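Local coordinates for trypsin-resistant surface T6 protein (PDB 4P0D) that forms the backbone of pili on the surface of Streptococcus pyogenes, a trypsin-resistant T antigen whose subunits are probably linked to one another by a sortase, at residues Arg324-Ser328 and Val329-Pro333. The protein carries 1 engineered substitution. Numbering follows the deposited sequence.
Sequences RKVDS and VSKTP
Asp327 closes the turn that follows strand 320-327 by taking two backbone N-H groups, those of Val329 and Ser330, on one carboxylate oxygen. Its CB lies 3.1 Å from Ser330 OG. With CG anti to the backbone N (chi1 175°), the carboxylate extends over the following residues. OD1 then accepts from Val329 N at 2.8 Å and from Ser330 N, also at 2.8 Å; the second bond is the straighter, at 161° against 144°. Both donors come to the anti side of OD1 but from opposite faces of the carboxylate plane. This is an Asx motif, whose first bond, to Val329 N, closes an Asx turn, and the two-sided hold restrains rotation of the group. The other oxygen, OD2, is hydrogen-bonded to Tyr381 OH, which ties the turn to the segment between strands 368-376 and 388-392.

The backbone of Asp327 completes the hairpin-like turn. Its N-H reaches Thr332 O at 2.9 Å in a nearly linear bond, while its carbonyl O receives Lys331 N at 2.9 Å with a more bent geometry, closing an alpha-turn. Lys331 has positive phi, in the left-handed region, as the chain reverses, and its NZ makes a weak hydrogen bond to Ser328 O. Further along, Val326 pairs with Pro333 in a single bridge, and Val326 CG2 lies 4.1 Å from Lys331 CD. Arg324 runs beside the proline, NH2 3.9 Å from Pro333 CG, and its NE is hydrogen-bonded to Asn357 O.

Within this prealbumin-like domain the strand carries Lys325, whose NZ is covalently joined to Asn479 CG, an intramolecular isopeptide bond of the kind found in Gram-positive pilins. The buried Asp327 carboxylate, held by two N-H groups and a tyrosine hydroxyl, is thus probably stabilised as the anion, two residues from that crosslink.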
loop_
_atom_site.group_PDB
_atom_site.type_symbol
_atom_site.label_atom_id
_atom_site.label_comp_id
_atom_site.label_asym_id
_atom_site.label_seq_id
_atom_site.Cartn_x
_atom_site.Cartn_y
_atom_site.Cartn_z
ATOM N N ARG A 324 -22.981 -30.668 -7.974
ATOM C CA ARG A 324 -22.864 -31.966 -8.602
ATOM C C ARG A 324 -24.175 -32.346 -9.273
ATOM O O ARG A 324 -25.258 -32.143 -8.710
ATOM C CB ARG A 324 -22.440 -33.024 -7.590
ATOM C CG ARG A 324 -21.960 -34.305 -8.245
ATOM C CD ARG A 324 -21.645 -35.366 -7.207
ATOM N NE ARG A 324 -20.637 -36.291 -7.704
ATOM C CZ ARG A 324 -20.218 -37.374 -7.052
ATOM N NH1 ARG A 324 -20.721 -37.685 -5.852
ATOM N NH2 ARG A 324 -19.291 -38.151 -7.600
ATOM N N LYS A 325 -24.052 -32.896 -10.482
ATOM C CA LYS A 325 -25.182 -33.354 -11.264
ATOM C C LYS A 325 -25.310 -34.869 -11.167
ATOM O O LYS A 325 -24.347 -35.579 -11.452
ATOM C CB LYS A 325 -24.975 -32.956 -12.724
ATOM C CG LYS A 325 -26.205 -33.114 -13.596
ATOM C CD LYS A 325 -27.409 -32.429 -12.952
ATOM C CE LYS A 325 -28.621 -32.466 -13.857
ATOM N NZ LYS A 325 -29.148 -33.844 -13.985
ATOM N N VAL A 326 -26.494 -35.362 -10.789
ATOM C CA VAL A 326 -26.697 -36.808 -10.631
ATOM C C VAL A 326 -28.034 -37.278 -11.204
ATOM O O VAL A 326 -28.939 -36.473 -11.436
ATOM C CB VAL A 326 -26.616 -37.241 -9.153
ATOM C CG1 VAL A 326 -25.268 -36.867 -8.553
ATOM C CG2 VAL A 326 -27.760 -36.660 -8.325
ATOM N N ASP A 327 -28.131 -38.592 -11.429
ATOM C CA ASP A 327 -29.385 -39.250 -11.811
ATOM C C ASP A 327 -30.348 -39.201 -10.629
ATOM O O ASP A 327 -29.979 -39.521 -9.485
ATOM C CB ASP A 327 -29.093 -40.694 -12.206
ATOM C CG ASP A 327 -30.356 -41.495 -12.503
ATOM O OD1 ASP A 327 -31.063 -41.908 -11.541
ATOM O OD2 ASP A 327 -30.625 -41.725 -13.697
ATOM N N SER A 328 -31.586 -38.806 -10.890
ATOM C CA SER A 328 -32.551 -38.584 -9.807
ATOM C C SER A 328 -32.832 -39.818 -8.917
ATOM O O SER A 328 -33.244 -39.664 -7.763
ATOM C CB SER A 328 -33.871 -38.081 -10.384
ATOM O OG SER A 328 -34.417 -39.052 -11.261
ATOM N N VAL A 329 -32.644 -41.025 -9.455
ATOM C CA VAL A 329 -32.894 -42.264 -8.691
ATOM C C VAL A 329 -31.620 -42.912 -8.169
ATOM O O VAL A 329 -31.488 -43.171 -6.972
ATOM C CB VAL A 329 -33.625 -43.304 -9.564
ATOM C CG1 VAL A 329 -33.769 -44.630 -8.819
ATOM C CG2 VAL A 329 -34.980 -42.759 -9.995
ATOM N N SER A 330 -30.698 -43.204 -9.078
ATOM C CA SER A 330 -29.458 -43.897 -8.731
ATOM C C SER A 330 -28.426 -43.018 -8.009
ATOM O O SER A 330 -27.483 -43.537 -7.400
ATOM C CB SER A 330 -28.822 -44.440 -10.000
ATOM O OG SER A 330 -28.468 -43.384 -10.865
ATOM N N LYS A 331 -28.602 -41.698 -8.109
ATOM C CA LYS A 331 -27.656 -40.695 -7.604
ATOM C C LYS A 331 -26.252 -40.807 -8.187
ATOM O O LYS A 331 -25.315 -40.207 -7.666
ATOM C CB LYS A 331 -27.592 -40.688 -6.067
ATOM C CG LYS A 331 -28.914 -40.422 -5.358
ATOM C CD LYS A 331 -29.763 -39.361 -6.057
ATOM C CE LYS A 331 -30.974 -38.984 -5.225
ATOM N NZ LYS A 331 -31.708 -40.180 -4.734
ATOM N N THR A 332 -26.096 -41.538 -9.282
ATOM C CA THR A 332 -24.796 -41.650 -9.899
ATOM C C THR A 332 -24.532 -40.359 -10.689
ATOM O O THR A 332 -25.467 -39.778 -11.264
ATOM C CB THR A 332 -24.714 -42.883 -10.799
ATOM O OG1 THR A 332 -25.610 -42.728 -11.896
ATOM C CG2 THR A 332 -25.059 -44.171 -10.014
ATOM N N PRO A 333 -23.271 -39.896 -10.700
ATOM C CA PRO A 333 -22.899 -38.614 -11.315
ATOM C C PRO A 333 -23.056 -38.616 -12.823
ATOM O O PRO A 333 -22.816 -39.636 -13.450
ATOM C CB PRO A 333 -21.423 -38.459 -10.947
ATOM C CG PRO A 333 -20.942 -39.851 -10.714
ATOM C CD PRO A 333 -22.106 -40.568 -10.094
#